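PDB 5E7P: cell division control protein Cdc48 from Mycobacterium smegmatis, which probably binds and hydrolyses ATP as a member of the AAA ATPase family, and is found here with ADP bound. Local coordinates for residues H235-W244 with D384-P392; C284-P295 with A315-A326. All coordinates share one frame; numbering follows the deposited sequence.

Contact 1: H235-W244 with D384-P392; sequences HPQAVKLDEW and DRELGLSLP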
ATOM      1  N   HIS A 235       9.592  14.604   0.749  1.00 34.44           N
ATOM      2  CA  HIS A 235       8.193  14.996   0.617  1.00 33.43           C
ATOM      3  C   HIS A 235       8.058  16.488   0.335  1.00 36.17           C
ATOM      4  O   HIS A 235       7.853  17.287   1.251  1.00 35.71           O
ATOM      5  CB  HIS A 235       7.397  14.607   1.864  1.00 29.60           C
ATOM      6  CG  HIS A 235       7.165  13.133   1.996  1.00 28.56           C
ATOM      7  ND1 HIS A 235       7.413  12.442   3.161  1.00 28.80           N
ATOM      8  CD2 HIS A 235       6.707  12.220   1.107  1.00 27.88           C
ATOM      9  CE1 HIS A 235       7.118  11.166   2.984  1.00 28.35           C
ATOM     10  NE2 HIS A 235       6.686  11.005   1.747  1.00 28.38           N
ATOM     11  N   PRO A 236       8.164  16.864  -0.950  1.00 37.39           N
ATOM     12  CA  PRO A 236       8.110  18.260  -1.404  1.00 39.61           C
ATOM     13  C   PRO A 236       6.749  18.892  -1.129  1.00 38.58           C
ATOM     14  O   PRO A 236       6.619  20.116  -1.132  1.00 41.47           O
ATOM     15  CB  PRO A 236       8.340  18.150  -2.919  1.00 38.94           C
ATOM     16  CG  PRO A 236       8.929  16.793  -3.131  1.00 38.72           C
ATOM     17  CD  PRO A 236       8.331  15.928  -2.073  1.00 36.12           C
ATOM     18  N   GLN A 237       5.743  18.057  -0.899  1.00 35.20           N
ATOM     19  CA  GLN A 237       4.396  18.533  -0.617  1.00 33.88           C
ATOM     20  C   GLN A 237       4.317  19.226   0.743  1.00 32.84           C
ATOM     21  O   GLN A 237       3.377  19.972   1.013  1.00 32.86           O
ATOM     22  CB  GLN A 237       3.391  17.379  -0.680  1.00 32.71           C
ATOM     23  CG  GLN A 237       3.118  16.846  -2.085  1.00 33.93           C
ATOM     24  CD  GLN A 237       4.139  15.818  -2.551  1.00 33.93           C
ATOM     25  OE1 GLN A 237       5.091  15.493  -1.838  1.00 33.23           O
ATOM     26  NE2 GLN A 237       3.940  15.298  -3.756  1.00 33.88           N
ATOM     27  N   ALA A 238       5.308  18.973   1.593  1.00 30.80           N
ATOM     28  CA  ALA A 238       5.366  19.597   2.911  1.00 29.47           C
ATOM     29  C   ALA A 238       5.570  21.107   2.802  1.00 33.12           C
ATOM     30  O   ALA A 238       5.117  21.868   3.660  1.00 35.26           O
ATOM     31  CB  ALA A 238       6.470  18.968   3.746  1.00 27.33           C
ATOM     32  N   VAL A 239       6.251  21.534   1.744  1.00 33.09           N
ATOM     33  CA  VAL A 239       6.467  22.954   1.484  1.00 31.92           C
ATOM     34  C   VAL A 239       5.135  23.656   1.224  1.00 31.02           C
ATOM     35  O   VAL A 239       4.907  24.777   1.684  1.00 32.52           O
ATOM     36  CB  VAL A 239       7.423  23.164   0.284  1.00 30.78           C
ATOM     37  CG1 VAL A 239       7.427  24.615  -0.164  1.00 29.32           C
ATOM     38  CG2 VAL A 239       8.834  22.699   0.638  1.00 30.75           C
ATOM     39  N   LYS A 240       4.253  22.985   0.495  1.00 30.99           N
ATOM     40  CA  LYS A 240       2.960  23.558   0.147  1.00 34.20           C
ATOM     41  C   LYS A 240       2.026  23.583   1.354  1.00 32.08           C
ATOM     42  O   LYS A 240       1.256  24.530   1.540  1.00 31.70           O
ATOM     43  CB  LYS A 240       2.332  22.788  -1.017  1.00 38.59           C
ATOM     44  CG  LYS A 240       1.042  23.400  -1.540  1.00 42.54           C
ATOM     45  CD  LYS A 240       0.615  22.781  -2.860  1.00 45.63           C
ATOM     46  CE  LYS A 240       1.415  23.331  -4.029  1.00 48.23           C
ATOM     47  NZ  LYS A 240       0.516  23.702  -5.162  1.00 50.27           N
ATOM     48  N   LEU A 241       2.105  22.541   2.175  1.00 27.64           N
ATOM     49  CA  LEU A 241       1.318  22.467   3.400  1.00 26.09           C
ATOM     50  C   LEU A 241       1.728  23.575   4.362  1.00 28.12           C
ATOM     51  O   LEU A 241       0.882  24.207   4.998  1.00 27.96           O
ATOM     52  CB  LEU A 241       1.493  21.101   4.065  1.00 24.74           C
ATOM     53  CG  LEU A 241       0.781  20.885   5.404  1.00 22.82           C
ATOM     54  CD1 LEU A 241      -0.714  21.125   5.269  1.00 21.72           C
ATOM     55  CD2 LEU A 241       1.063  19.488   5.942  1.00 20.60           C
ATOM     56  N   ASP A 242       3.034  23.802   4.460  1.00 27.47           N
ATOM     57  CA  ASP A 242       3.569  24.846   5.319  1.00 29.82           C
ATOM     58  C   ASP A 242       3.111  26.220   4.847  1.00 30.67           C
ATOM     59  O   ASP A 242       2.730  27.066   5.653  1.00 30.48           O
ATOM     60  CB  ASP A 242       5.096  24.777   5.361  1.00 32.17           C
ATOM     61  CG  ASP A 242       5.709  25.891   6.186  1.00 37.21           C
ATOM     62  OD1 ASP A 242       5.620  25.829   7.431  1.00 38.90           O
ATOM     63  OD2 ASP A 242       6.287  26.825   5.590  1.00 39.62           O
ATOM     64  N   GLU A 243       3.136  26.426   3.534  1.00 32.05           N
ATOM     65  CA  GLU A 243       2.735  27.700   2.948  1.00 35.09           C
ATOM     66  C   GLU A 243       1.247  27.975   3.170  1.00 32.63           C
ATOM     67  O   GLU A 243       0.843  29.118   3.381  1.00 33.23           O
ATOM     68  CB  GLU A 243       3.105  27.743   1.458  1.00 39.09           C
ATOM     69  CG  GLU A 243       1.954  28.044   0.511  1.00 45.12           C
ATOM     70  CD  GLU A 243       2.159  29.327  -0.272  1.00 50.96           C
ATOM     71  OE1 GLU A 243       1.522  29.483  -1.338  1.00 52.70           O
ATOM     72  OE2 GLU A 243       2.953  30.180   0.181  1.00 52.59           O
ATOM     73  N   TRP A 244       0.439  26.921   3.135  1.00 30.54           N
ATOM     74  CA  TRP A 244      -0.992  27.036   3.386  1.00 28.30           C
ATOM     75  C   TRP A 244      -1.270  27.427   4.835  1.00 26.61           C
ATOM     76  O   TRP A 244      -2.087  28.308   5.103  1.00 24.38           O
ATOM     77  CB  TRP A 244      -1.693  25.717   3.076  1.00 27.33           C
ATOM     78  CG  TRP A 244      -1.859  25.428   1.619  1.00 28.24           C
ATOM     79  CD1 TRP A 244      -1.719  26.304   0.583  1.00 29.31           C
ATOM     80  CD2 TRP A 244      -2.197  24.163   1.034  1.00 28.72           C
ATOM     81  NE1 TRP A 244      -1.951  25.665  -0.610  1.00 29.59           N
ATOM     82  CE2 TRP A 244      -2.248  24.350  -0.361  1.00 29.51           C
ATOM     83  CE3 TRP A 244      -2.462  22.892   1.557  1.00 28.58           C
ATOM     84  CZ2 TRP A 244      -2.556  23.315  -1.242  1.00 29.90           C
ATOM     85  CZ3 TRP A 244      -2.770  21.867   0.683  1.00 29.74           C
ATOM     86  CH2 TRP A 244      -2.812  22.083  -0.701  1.00 30.39           C
ATOM     87  N   ASP A 384     -11.215  21.567   2.605  1.00 33.72           N
ATOM     88  CA  ASP A 384     -11.473  22.181   1.309  1.00 36.15           C
ATOM     89  C   ASP A 384     -10.413  21.803   0.279  1.00 34.85           C
ATOM     90  O   ASP A 384     -10.614  21.981  -0.923  1.00 36.90           O
ATOM     91  CB  ASP A 384     -11.545  23.702   1.448  1.00 38.51           C
ATOM     92  CG  ASP A 384     -10.206  24.318   1.804  1.00 42.93           C
ATOM     93  OD1 ASP A 384      -9.855  24.348   3.004  1.00 43.55           O
ATOM     94  OD2 ASP A 384      -9.501  24.773   0.878  1.00 46.02           O
ATOM     95  N   ARG A 385      -9.286  21.280   0.748  1.00 30.96           N
ATOM     96  CA  ARG A 385      -8.191  20.932  -0.150  1.00 30.83           C
ATOM     97  C   ARG A 385      -7.461  19.663   0.284  1.00 31.23           C
ATOM     98  O   ARG A 385      -7.545  19.246   1.441  1.00 31.11           O
ATOM     99  CB  ARG A 385      -7.212  22.102  -0.275  1.00 27.73           C
ATOM    100  CG  ARG A 385      -6.433  22.402   0.987  1.00 27.63           C
ATOM    101  CD  ARG A 385      -5.770  23.766   0.900  1.00 31.10           C
ATOM    102  NE  ARG A 385      -6.735  24.850   1.041  1.00 34.35           N
ATOM    103  CZ  ARG A 385      -6.471  26.125   0.772  1.00 37.13           C
ATOM    104  NH1 ARG A 385      -5.269  26.479   0.336  1.00 36.76           N
ATOM    105  NH2 ARG A 385      -7.411  27.046   0.935  1.00 38.73           N
ATOM    106  N   GLU A 386      -6.743  19.053  -0.654  1.00 30.70           N
ATOM    107  CA  GLU A 386      -6.089  17.774  -0.406  1.00 30.26           C
ATOM    108  C   GLU A 386      -4.638  17.753  -0.873  1.00 31.60           C
ATOM    109  O   GLU A 386      -4.222  18.555  -1.709  1.00 34.73           O
ATOM    110  CB  GLU A 386      -6.868  16.638  -1.071  1.00 29.67           C
ATOM    111  CG  GLU A 386      -8.294  16.503  -0.581  1.00 33.18           C
ATOM    112  CD  GLU A 386      -9.010  15.319  -1.189  1.00 37.45           C
ATOM    113  OE1 GLU A 386      -8.379  14.579  -1.973  1.00 36.54           O
ATOM    114  OE2 GLU A 386     -10.205  15.125  -0.877  1.00 41.55           O
ATOM    115  N   LEU A 387      -3.875  16.813  -0.329  1.00 28.16           N
ATOM    116  CA  LEU A 387      -2.454  16.720  -0.608  1.00 26.70           C
ATOM    117  C   LEU A 387      -2.051  15.248  -0.671  1.00 28.23           C
ATOM    118  O   LEU A 387      -2.246  14.501   0.290  1.00 29.51           O
ATOM    119  CB  LEU A 387      -1.674  17.445   0.487  1.00 26.39           C
ATOM    120  CG  LEU A 387      -0.415  18.212   0.098  1.00 27.43           C
ATOM    121  CD1 LEU A 387      -0.649  19.017  -1.167  1.00 29.32           C
ATOM    122  CD2 LEU A 387      -0.013  19.126   1.236  1.00 25.87           C
ATOM    123  N   GLY A 388      -1.507  14.830  -1.810  1.00 25.00           N
ATOM    124  CA  GLY A 388      -1.112  13.446  -2.000  1.00 23.22           C
ATOM    125  C   GLY A 388       0.390  13.242  -1.945  1.00 23.81           C
ATOM    126  O   GLY A 388       1.134  13.863  -2.702  1.00 26.99           O
ATOM    127  N   LEU A 389       0.836  12.370  -1.047  1.00 22.72           N
ATOM    128  CA  LEU A 389       2.256  12.050  -0.923  1.00 26.56           C
ATOM    129  C   LEU A 389       2.648  10.899  -1.845  1.00 29.15           C
ATOM    130  O   LEU A 389       1.793  10.151  -2.323  1.00 29.90           O
ATOM    131  CB  LEU A 389       2.614  11.717   0.529  1.00 28.73           C
ATOM    132  CG  LEU A 389       3.138  12.877   1.382  1.00 32.73           C
ATOM    133  CD1 LEU A 389       2.239  14.094   1.263  1.00 34.62           C
ATOM    134  CD2 LEU A 389       3.283  12.462   2.837  1.00 32.50           C
ATOM    135  N   SER A 390       3.947  10.760  -2.085  1.00 27.69           N
ATOM    136  CA  SER A 390       4.451   9.766  -3.023  1.00 25.82           C
ATOM    137  C   SER A 390       5.456   8.807  -2.386  1.00 25.74           C
ATOM    138  O   SER A 390       6.110   9.147  -1.401  1.00 26.69           O
ATOM    139  CB  SER A 390       5.095  10.468  -4.216  1.00 29.50           C
ATOM    140  OG  SER A 390       5.772   9.540  -5.040  1.00 34.27           O
ATOM    141  N   LEU A 391       5.565   7.606  -2.952  1.00 25.55           N
ATOM    142  CA  LEU A 391       6.596   6.648  -2.564  1.00 25.65           C
ATOM    143  C   LEU A 391       7.971   7.233  -2.847  1.00 25.49           C
ATOM    144  O   LEU A 391       8.152   7.955  -3.827  1.00 26.60           O
ATOM    145  CB  LEU A 391       6.459   5.337  -3.349  1.00 26.31           C
ATOM    146  CG  LEU A 391       5.268   4.399  -3.137  1.00 27.82           C
ATOM    147  CD1 LEU A 391       5.247   3.346  -4.232  1.00 25.77           C
ATOM    148  CD2 LEU A 391       5.321   3.740  -1.773  1.00 27.94           C
ATOM    149  N   PRO A 392       8.951   6.917  -1.988  1.00 22.93           N
ATOM    150  CA  PRO A 392      10.328   7.354  -2.223  1.00 22.11           C
ATOM    151  C   PRO A 392      10.975   6.572  -3.364  1.00 27.99           C
ATOM    152  O   PRO A 392      10.873   5.344  -3.393  1.00 28.86           O
ATOM    153  CB  PRO A 392      11.025   7.017  -0.900  1.00 19.82           C
ATOM    154  CG  PRO A 392      10.224   5.894  -0.325  1.00 18.74           C
ATOM    155  CD  PRO A 392       8.806   6.174  -0.722  1.00 19.72           C
TER
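H235 and L389 meet first: the leucine lays CD2 over the centre of one imidazole face, a CH-pi contact with CD2 3.8 Å from the ring centroid. The carbonyl O of S390 lies at the edge of the same ring, while H235 ND1 hydrogen-bonds a glycerol that probably came from the crystallisation liquor. Next comes Q237, whose CB packs 4.0 Å from both L387 CG and L389 CD1. Its chain bends at chi2 (84°), which brings the amide alongside the strand; NE2 passes close to G388 O at too poor an angle to bond, and its hydrogen-bond partner is instead S577 O. One turn on, L241 sets CB 3.8 Å from L387 CD2, and that same methyl sits near Q237 O.

W244 ends the row. R385 runs across one face of the indole, CD 3.4 Å from the centroid of the six-membered ring and CZ 4.6 Å from that of the five-membered ring, almost on its normal. The guanidinium stands steeply to the indole, at 79°, so this cation-pi contact is not a flat stack. A salt bridge from R385 NE to D384 OD2 (2.8 Å) grips the same guanidinium on the side turned from the indole. L387 CD1 closes on W244 CH2 at 3.8 Å.

Residues 237-244 of helix 237-249 thus run roughly antiparallel to strand 385-388, an outermost strand in this chain of the RecA-like sheet. They are joined to it by apolar, CH-pi and cation-pi packing rather than by hydrogen bonds, and the arginine's charge is probably shared between carboxylate and indole.

Contact 2: C284-P295 with A315-A326; sequences CASRRVVELDGP and AVTESGGVLFIA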
ATOM      1  N   CYS A 284       3.821  21.429  11.594  1.00 32.45           N
ATOM      2  CA  CYS A 284       3.131  22.168  12.645  1.00 33.66           C
ATOM      3  C   CYS A 284       3.979  22.324  13.900  1.00 35.27           C
ATOM      4  O   CYS A 284       3.453  22.646  14.963  1.00 36.47           O
ATOM      5  CB  CYS A 284       1.826  21.461  13.019  1.00 34.53           C
ATOM      6  SG  CYS A 284       0.642  21.281  11.673  1.00 37.41           S
ATOM      7  N   ALA A 285       5.284  22.094  13.776  1.00 37.02           N
ATOM      8  CA  ALA A 285       6.192  22.100  14.923  1.00 39.69           C
ATOM      9  C   ALA A 285       6.138  23.375  15.768  1.00 44.10           C
ATOM     10  O   ALA A 285       6.243  23.315  16.993  1.00 46.79           O
ATOM     11  CB  ALA A 285       7.616  21.831  14.470  1.00 39.22           C
ATOM     12  N   SER A 286       5.973  24.522  15.116  1.00 44.59           N
ATOM     13  CA  SER A 286       5.945  25.797  15.828  1.00 48.59           C
ATOM     14  C   SER A 286       4.538  26.164  16.292  1.00 49.54           C
ATOM     15  O   SER A 286       4.347  27.174  16.966  1.00 53.55           O
ATOM     16  CB  SER A 286       6.517  26.918  14.958  1.00 49.90           C
ATOM     17  OG  SER A 286       5.692  27.160  13.830  1.00 50.66           O
ATOM     18  N   ARG A 287       3.558  25.346  15.923  1.00 46.16           N
ATOM     19  CA  ARG A 287       2.173  25.569  16.323  1.00 45.84           C
ATOM     20  C   ARG A 287       1.847  24.694  17.525  1.00 45.77           C
ATOM     21  O   ARG A 287       2.558  23.727  17.805  1.00 47.56           O
ATOM     22  CB  ARG A 287       1.221  25.201  15.182  1.00 45.22           C
ATOM     23  CG  ARG A 287       1.669  25.638  13.803  1.00 46.22           C
ATOM     24  CD  ARG A 287       1.449  27.118  13.591  1.00 50.77           C
ATOM     25  NE  ARG A 287       1.945  27.554  12.290  1.00 52.91           N
ATOM     26  CZ  ARG A 287       1.892  28.810  11.854  1.00 54.33           C
ATOM     27  NH1 ARG A 287       1.359  29.754  12.618  1.00 54.59           N
ATOM     28  NH2 ARG A 287       2.369  29.119  10.656  1.00 54.55           N
ATOM     29  N   ARG A 288       0.775  25.028  18.236  1.00 42.95           N
ATOM     30  CA  ARG A 288       0.248  24.108  19.233  1.00 42.57           C
ATOM     31  C   ARG A 288      -0.705  23.144  18.530  1.00 36.77           C
ATOM     32  O   ARG A 288      -1.570  23.554  17.751  1.00 34.05           O
ATOM     33  CB  ARG A 288      -0.429  24.845  20.401  1.00 47.83           C
ATOM     34  CG  ARG A 288      -1.805  25.421  20.116  1.00 50.68           C
ATOM     35  CD  ARG A 288      -2.330  26.216  21.308  1.00 57.18           C
ATOM     36  NE  ARG A 288      -2.492  25.401  22.512  1.00 59.92           N
ATOM     37  CZ  ARG A 288      -3.628  24.816  22.875  1.00 61.30           C
ATOM     38  NH1 ARG A 288      -3.676  24.098  23.989  1.00 63.40           N
ATOM     39  NH2 ARG A 288      -4.716  24.946  22.125  1.00 59.51           N
ATOM     40  N   VAL A 289      -0.518  21.855  18.772  1.00 34.30           N
ATOM     41  CA  VAL A 289      -1.296  20.856  18.060  1.00 33.04           C
ATOM     42  C   VAL A 289      -2.154  20.026  18.998  1.00 34.56           C
ATOM     43  O   VAL A 289      -1.660  19.446  19.965  1.00 37.50           O
ATOM     44  CB  VAL A 289      -0.396  19.922  17.234  1.00 28.88           C
ATOM     45  CG1 VAL A 289      -1.242  18.961  16.422  1.00 24.22           C
ATOM     46  CG2 VAL A 289       0.500  20.734  16.327  1.00 28.37           C
ATOM     47  N   VAL A 290      -3.447  19.983  18.705  1.00 33.44           N
ATOM     48  CA  VAL A 290      -4.355  19.087  19.395  1.00 35.02           C
ATOM     49  C   VAL A 290      -4.536  17.853  18.522  1.00 37.57           C
ATOM     50  O   VAL A 290      -5.125  17.925  17.443  1.00 37.05           O
ATOM     51  CB  VAL A 290      -5.714  19.753  19.653  1.00 31.72           C
ATOM     52  CG1 VAL A 290      -6.657  18.781  20.352  1.00 31.52           C
ATOM     53  CG2 VAL A 290      -5.527  21.017  20.480  1.00 30.68           C
ATOM     54  N   GLU A 291      -4.014  16.722  18.987  1.00 39.96           N
ATOM     55  CA  GLU A 291      -3.981  15.516  18.169  1.00 41.20           C
ATOM     56  C   GLU A 291      -4.864  14.386  18.693  1.00 42.61           C
ATOM     57  O   GLU A 291      -4.813  14.031  19.872  1.00 43.03           O
ATOM     58  CB  GLU A 291      -2.542  15.021  18.007  1.00 42.69           C
ATOM     59  CG  GLU A 291      -2.406  13.796  17.122  1.00 45.51           C
ATOM     60  CD  GLU A 291      -0.956  13.424  16.867  1.00 49.60           C
ATOM     61  OE1 GLU A 291      -0.709  12.311  16.359  1.00 49.13           O
ATOM     62  OE2 GLU A 291      -0.065  14.247  17.174  1.00 52.45           O
ATOM     63  N   LEU A 292      -5.674  13.831  17.798  1.00 42.05           N
ATOM     64  CA  LEU A 292      -6.437  12.623  18.078  1.00 41.96           C
ATOM     65  C   LEU A 292      -5.898  11.492  17.220  1.00 40.44           C
ATOM     66  O   LEU A 292      -5.544  11.701  16.058  1.00 36.71           O
ATOM     67  CB  LEU A 292      -7.920  12.821  17.754  1.00 41.04           C
ATOM     68  CG  LEU A 292      -8.819  13.532  18.767  1.00 42.75           C
ATOM     69  CD1 LEU A 292     -10.231  13.640  18.218  1.00 42.64           C
ATOM     70  CD2 LEU A 292      -8.820  12.791  20.090  1.00 43.94           C
ATOM     71  N   ASP A 293      -5.832  10.295  17.791  1.00 41.97           N
ATOM     72  CA  ASP A 293      -5.520   9.114  17.005  1.00 41.84           C
ATOM     73  C   ASP A 293      -6.816   8.524  16.469  1.00 37.21           C
ATOM     74  O   ASP A 293      -7.575   7.904  17.214  1.00 36.71           O
ATOM     75  CB  ASP A 293      -4.766   8.071  17.831  1.00 48.36           C
ATOM     76  CG  ASP A 293      -4.320   6.882  16.996  1.00 53.05           C
ATOM     77  OD1 ASP A 293      -3.895   7.094  15.842  1.00 52.60           O
ATOM     78  OD2 ASP A 293      -4.403   5.738  17.485  1.00 57.10           O
ATOM     79  N   GLY A 294      -7.063   8.740  15.180  1.00 33.47           N
ATOM     80  CA  GLY A 294      -8.251   8.246  14.503  1.00 31.96           C
ATOM     81  C   GLY A 294      -8.708   6.838  14.851  1.00 33.48           C
ATOM     82  O   GLY A 294      -9.881   6.634  15.171  1.00 33.38           O
ATOM     83  N   PRO A 295      -7.795   5.856  14.779  1.00 35.60           N
ATOM     84  CA  PRO A 295      -8.172   4.480  15.121  1.00 37.13           C
ATOM     85  C   PRO A 295      -8.581   4.300  16.582  1.00 39.37           C
ATOM     86  O   PRO A 295      -9.560   3.601  16.842  1.00 43.18           O
ATOM     87  CB  PRO A 295      -6.896   3.688  14.827  1.00 37.09           C
ATOM     88  CG  PRO A 295      -6.199   4.483  13.792  1.00 35.22           C
ATOM     89  CD  PRO A 295      -6.465   5.914  14.150  1.00 34.84           C
ATOM     90  N   ALA A 315     -10.782  22.243  22.841  1.00 42.65           N
ATOM     91  CA  ALA A 315      -9.417  22.502  23.284  1.00 42.49           C
ATOM     92  C   ALA A 315      -8.630  23.295  22.242  1.00 45.12           C
ATOM     93  O   ALA A 315      -7.835  24.171  22.586  1.00 47.99           O
ATOM     94  CB  ALA A 315      -8.708  21.198  23.607  1.00 39.66           C
ATOM     95  N   VAL A 316      -8.855  22.989  20.969  1.00 43.50           N
ATOM     96  CA  VAL A 316      -8.157  23.688  19.897  1.00 44.03           C
ATOM     97  C   VAL A 316      -8.747  25.078  19.657  1.00 45.31           C
ATOM     98  O   VAL A 316      -8.055  25.979  19.189  1.00 47.63           O
ATOM     99  CB  VAL A 316      -8.141  22.874  18.578  1.00 28.97           C
ATOM    100  CG1 VAL A 316      -9.498  22.919  17.893  1.00 28.18           C
ATOM    101  CG2 VAL A 316      -7.050  23.392  17.646  1.00 28.09           C
ATOM    102  N   THR A 317     -10.023  25.252  19.989  1.00 44.38           N
ATOM    103  CA  THR A 317     -10.690  26.536  19.801  1.00 45.94           C
ATOM    104  C   THR A 317     -10.556  27.420  21.037  1.00 50.77           C
ATOM    105  O   THR A 317     -10.951  28.585  21.020  1.00 52.44           O
ATOM    106  CB  THR A 317     -12.183  26.361  19.458  1.00 44.29           C
ATOM    107  OG1 THR A 317     -12.822  25.568  20.465  1.00 45.04           O
ATOM    108  CG2 THR A 317     -12.342  25.680  18.107  1.00 41.20           C
ATOM    109  N   GLU A 318      -9.991  26.861  22.103  1.00 53.40           N
ATOM    110  CA  GLU A 318      -9.774  27.615  23.332  1.00 58.12           C
ATOM    111  C   GLU A 318      -8.575  28.547  23.203  1.00 60.56           C
ATOM    112  O   GLU A 318      -8.567  29.639  23.767  1.00 64.25           O
ATOM    113  CB  GLU A 318      -9.576  26.671  24.521  1.00 59.79           C
ATOM    114  N   SER A 319      -7.565  28.118  22.455  1.00 59.99           N
ATOM    115  CA  SER A 319      -6.346  28.905  22.317  1.00 60.22           C
ATOM    116  C   SER A 319      -5.940  29.087  20.855  1.00 54.82           C
ATOM    117  O   SER A 319      -5.114  29.941  20.536  1.00 55.25           O
ATOM    118  CB  SER A 319      -5.205  28.255  23.106  1.00 63.36           C
ATOM    119  OG  SER A 319      -4.339  29.233  23.655  1.00 66.02           O
ATOM    120  N   GLY A 320      -6.528  28.292  19.971  1.00 49.26           N
ATOM    121  CA  GLY A 320      -6.161  28.328  18.567  1.00 46.43           C
ATOM    122  C   GLY A 320      -5.118  27.270  18.265  1.00 43.38           C
ATOM    123  O   GLY A 320      -4.663  26.566  19.165  1.00 43.85           O
ATOM    124  N   GLY A 321      -4.740  27.149  16.997  1.00 40.58           N
ATOM    125  CA  GLY A 321      -3.728  26.187  16.604  1.00 37.63           C
ATOM    126  C   GLY A 321      -4.233  25.156  15.614  1.00 35.12           C
ATOM    127  O   GLY A 321      -5.166  25.415  14.852  1.00 35.24           O
ATOM    128  N   VAL A 322      -3.620  23.977  15.629  1.00 32.32           N
ATOM    129  CA  VAL A 322      -3.949  22.937  14.664  1.00 28.86           C
ATOM    130  C   VAL A 322      -4.623  21.727  15.307  1.00 29.83           C
ATOM    131  O   VAL A 322      -4.082  21.123  16.237  1.00 28.93           O
ATOM    132  CB  VAL A 322      -2.696  22.462  13.909  1.00 26.29           C
ATOM    133  CG1 VAL A 322      -3.057  21.378  12.917  1.00 25.82           C
ATOM    134  CG2 VAL A 322      -2.042  23.621  13.199  1.00 28.70           C
ATOM    135  N   LEU A 323      -5.805  21.381  14.806  1.00 31.29           N
ATOM    136  CA  LEU A 323      -6.457  20.129  15.176  1.00 31.35           C
ATOM    137  C   LEU A 323      -6.035  19.061  14.178  1.00 29.12           C
ATOM    138  O   LEU A 323      -6.304  19.176  12.981  1.00 28.93           O
ATOM    139  CB  LEU A 323      -7.983  20.270  15.177  1.00 31.64           C
ATOM    140  CG  LEU A 323      -8.773  19.021  15.595  1.00 31.22           C
ATOM    141  CD1 LEU A 323      -8.553  18.690  17.070  1.00 31.05           C
ATOM    142  CD2 LEU A 323     -10.257  19.180  15.304  1.00 28.98           C
ATOM    143  N   PHE A 324      -5.356  18.030  14.670  1.00 26.68           N
ATOM    144  CA  PHE A 324      -4.836  16.983  13.800  1.00 24.73           C
ATOM    145  C   PHE A 324      -5.397  15.607  14.152  1.00 27.75           C
ATOM    146  O   PHE A 324      -5.262  15.136  15.282  1.00 30.71           O
ATOM    147  CB  PHE A 324      -3.299  16.972  13.831  1.00 23.40           C
ATOM    148  CG  PHE A 324      -2.680  15.782  13.149  1.00 24.74           C
ATOM    149  CD1 PHE A 324      -3.112  15.373  11.895  1.00 23.84           C
ATOM    150  CD2 PHE A 324      -1.650  15.080  13.756  1.00 26.45           C
ATOM    151  CE1 PHE A 324      -2.540  14.277  11.269  1.00 24.55           C
ATOM    152  CE2 PHE A 324      -1.071  13.985  13.133  1.00 26.19           C
ATOM    153  CZ  PHE A 324      -1.515  13.583  11.890  1.00 24.68           C
ATOM    154  N   ILE A 325      -6.029  14.972  13.171  1.00 26.68           N
ATOM    155  CA  ILE A 325      -6.510  13.605  13.330  1.00 26.98           C
ATOM    156  C   ILE A 325      -5.769  12.664  12.385  1.00 26.18           C
ATOM    157  O   ILE A 325      -5.983  12.685  11.171  1.00 24.65           O
ATOM    158  CB  ILE A 325      -8.033  13.492  13.096  1.00 24.79           C
ATOM    159  CG1 ILE A 325      -8.788  14.384  14.083  1.00 27.36           C
ATOM    160  CG2 ILE A 325      -8.486  12.056  13.254  1.00 22.60           C
ATOM    161  CD1 ILE A 325     -10.289  14.367  13.896  1.00 27.52           C
ATOM    162  N   ALA A 326      -4.887  11.848  12.950  1.00 28.10           N
ATOM    163  CA  ALA A 326      -4.132  10.880  12.168  1.00 28.90           C
ATOM    164  C   ALA A 326      -5.026   9.710  11.774  1.00 31.54           C
ATOM    165  O   ALA A 326      -5.689   9.114  12.624  1.00 34.30           O
ATOM    166  CB  ALA A 326      -2.924  10.389  12.951  1.00 28.78           C
TER
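The guanidinium of R288 has S319 over one face, with S319 CB 3.5 Å from R288 NH2, and two carbonyls at its edge in the plane. From that edge NH2 gives a bond to A315 O (3.2 Å, 158°) and a weak one to G320 O. A bend at chi3 (-62°) turns the group back over the C-terminal part of helix 302-319 and the G320 that follows, tying both to the residue just ahead of strand 289-293. The ring of F324 has the backbone N of A326 over one face, near the rim. E291 runs beside this ring in the same direction, its CD 3.6 Å from F324 CD2 and its carboxylate turned 53° from the ring plane; E291 OE1 makes its salt bridge with R281.

The backbones of 289-293 and 321-326 pair in parallel. The ladder runs from V322 N to R288 O at one end to G294 N to A326 O at the other, with V290 N to V322 O and F324 N to V290 O (each 2.8 Å) among its rungs. V289, E291, V322 and F324 line one face, where C284 SG packs on V322 CG2. On the other, V290 packs CG2 on V316 CB of the helix (3.7 Å) and CG1 on L323 CD1 of the neighbouring strand.

Strand 289-293, the helices 294-299 and 302-319, and strand 321-326 form a beta-alpha-beta crossover between adjacent parallel strands. It belongs to the RecA-like AAA core, and F324 approaches the ADP-binding residue A277.

Both contacts are largely buried and reach the same six-stranded sheet, but at different strands of it: contact 1 covers its outermost strand 385-388, whereas contact 2 joins 289-293 to the interior strand 321-326. Their centres lie 18 Å apart, and the nearest atoms, about 5 Å apart, do not touch. The chemistry follows the place. A helix laid on a strand is held by side chains in contact 1; two neighbouring strands are held mainly by main-chain hydrogen bonds in contact 2, with arginine bonding to carbonyls instead of resting on an indole. Contact 2 is nested within the chain loop that contact 1 closes, and both come near ADP-binding residues of helix 276-283.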